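Local coordinates for ancylostoma secreted protein 1 (Necator americanus, PDB 3NT8) that is a secreted two-CAP-domain protein of a human hookworm, probably associated with the transition of infective larvae to parasitism, at residues A269-M274 and E418-A423. Numbering follows the deposited sequence.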
loop_
_atom_site.group_PDB
_atom_site.type_symbol
_atom_site.label_atom_id
_atom_site.label_comp_id
_atom_site.label_asym_id
_atom_site.label_seq_id
_atom_site.Cartn_x
_atom_site.Cartn_y
_atom_site.Cartn_z
ATOM N N ALA A 269 28.788 0.414 -4.196
ATOM C CA ALA A 269 29.841 -0.511 -4.678
ATOM C C ALA A 269 29.673 -1.967 -4.248
ATOM O O ALA A 269 30.166 -2.880 -4.942
ATOM C CB ALA A 269 31.249 -0.028 -4.251
ATOM N N LYS A 270 29.100 -2.199 -3.068
ATOM C CA LYS A 270 28.976 -3.580 -2.565
ATOM C C LYS A 270 27.667 -3.857 -1.817
ATOM O O LYS A 270 27.689 -4.297 -0.652
ATOM C CB LYS A 270 30.182 -3.959 -1.682
ATOM C CG LYS A 270 30.459 -3.057 -0.493
ATOM C CD LYS A 270 31.633 -3.587 0.280
ATOM C CE LYS A 270 31.730 -2.749 1.572
ATOM N NZ LYS A 270 30.356 -2.673 2.324
ATOM N N MET A 271 26.553 -3.595 -2.496
ATOM C CA MET A 271 25.209 -3.770 -1.968
ATOM C C MET A 271 24.788 -5.208 -2.019
ATOM O O MET A 271 24.586 -5.751 -3.080
ATOM C CB MET A 271 24.211 -2.909 -2.747
ATOM C CG MET A 271 22.795 -2.939 -2.174
ATOM S SD MET A 271 22.530 -2.004 -0.621
ATOM C CE MET A 271 22.910 -0.347 -1.240
ATOM N N LEU A 272 24.662 -5.835 -0.870
ATOM C CA LEU A 272 24.379 -7.261 -0.824
ATOM C C LEU A 272 22.893 -7.579 -1.093
ATOM O O LEU A 272 21.972 -6.813 -0.723
ATOM C CB LEU A 272 24.764 -7.782 0.554
ATOM C CG LEU A 272 26.260 -7.761 0.867
ATOM C CD1 LEU A 272 26.372 -7.912 2.389
ATOM C CD2 LEU A 272 26.976 -8.879 0.142
ATOM N N LYS A 273 22.666 -8.702 -1.753
ATOM C CA LYS A 273 21.310 -9.147 -2.037
ATOM C C LYS A 273 20.777 -9.797 -0.784
ATOM O O LYS A 273 21.433 -10.654 -0.227
ATOM C CB LYS A 273 21.298 -10.177 -3.193
ATOM C CG LYS A 273 19.871 -10.564 -3.665
ATOM C CD LYS A 273 19.927 -11.413 -4.968
ATOM C CE LYS A 273 18.554 -11.557 -5.602
ATOM N NZ LYS A 273 18.607 -12.606 -6.645
ATOM N N MET A 274 19.589 -9.403 -0.347
ATOM C CA MET A 274 18.999 -10.008 0.855
ATOM C C MET A 274 18.441 -11.395 0.599
ATOM O O MET A 274 17.882 -11.675 -0.453
ATOM C CB MET A 274 17.873 -9.130 1.447
ATOM C CG MET A 274 18.350 -7.898 2.178
ATOM S SD MET A 274 17.023 -6.757 2.557
ATOM C CE MET A 274 17.911 -5.729 3.724
ATOM N N GLU A 418 21.633 -5.375 -12.273
ATOM C CA GLU A 418 20.954 -5.476 -10.958
ATOM C C GLU A 418 21.767 -4.765 -9.825
ATOM O O GLU A 418 21.215 -3.970 -9.081
ATOM C CB GLU A 418 20.677 -6.958 -10.621
ATOM C CG GLU A 418 19.830 -7.206 -9.445
ATOM C CD GLU A 418 19.833 -8.665 -8.979
ATOM O OE1 GLU A 418 20.826 -9.379 -9.190
ATOM O OE2 GLU A 418 18.837 -9.099 -8.349
ATOM N N GLY A 419 23.073 -5.035 -9.724
ATOM C CA GLY A 419 23.969 -4.285 -8.855
ATOM C C GLY A 419 23.985 -4.783 -7.426
ATOM O O GLY A 419 24.232 -4.031 -6.507
ATOM N N LEU A 420 23.732 -6.076 -7.247
ATOM C CA LEU A 420 23.648 -6.739 -5.935
ATOM C C LEU A 420 24.618 -7.922 -5.817
ATOM O O LEU A 420 24.558 -8.846 -6.625
ATOM C CB LEU A 420 22.207 -7.224 -5.703
ATOM C CG LEU A 420 21.105 -6.171 -5.527
ATOM C CD1 LEU A 420 19.708 -6.806 -5.519
ATOM C CD2 LEU A 420 21.290 -5.329 -4.292
ATOM N N CYS A 421 25.506 -7.871 -4.818
ATOM C CA CYS A 421 26.432 -8.971 -4.544
ATOM C C CYS A 421 25.705 -10.173 -3.904
ATOM O O CYS A 421 25.015 -10.042 -2.902
ATOM C CB CYS A 421 27.596 -8.531 -3.648
ATOM S SG CYS A 421 28.320 -6.908 -3.996
ATOM N N SER A 422 25.879 -11.350 -4.481
ATOM C CA SER A 422 25.147 -12.531 -4.041
ATOM C C SER A 422 26.124 -13.683 -4.047
ATOM O O SER A 422 27.020 -13.775 -4.896
ATOM C CB SER A 422 23.958 -12.816 -5.011
ATOM O OG SER A 422 23.036 -13.829 -4.578
ATOM N N ALA A 423 25.973 -14.554 -3.067
ATOM C CA ALA A 423 26.566 -15.893 -3.201
ATOM C C ALA A 423 25.504 -17.047 -3.234
ATOM O O ALA A 423 25.684 -18.016 -3.999
ATOM C CB ALA A 423 27.711 -16.120 -2.177
HETATM O O HOH W 1 26.832 -3.118 -5.541
#
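M271 and L420 run side by side and point the same way, with CG of M271 3.5 Å from CD2 of L420. The thioether then bends off toward V252 and R249 of helix 235-253. K273 crosses L420 at about a right angle: its CB lies 4.0 Å from CB of L420. With CG anti to the backbone N (chi1 -173°) and the rest of the chain extended, K273 reaches past S422 to E418, where NZ of K273 and OE2 of E418 make a long salt bridge of 3.9 Å. The end of L272 turns back toward the tail, its CD2 lying 3.9 Å from CB of C421. The backbones form a single beta bridge, L272 with C421, which ties the C-terminal tail to the loop leading into strand 275-276 of the second CAP domain. N of C421 donates to O of M271, and the straighter bond (169° at the hydrogen) runs from N of K273 to O of C421, 2.9 Å. SG of C421, in disulfide linkage with C408 of the same tail, lies against the backbone of K270, 3.7 Å from CA of K270, while NZ of K270 forms a salt bridge with D365. A water bridges N of M271 and O of G419.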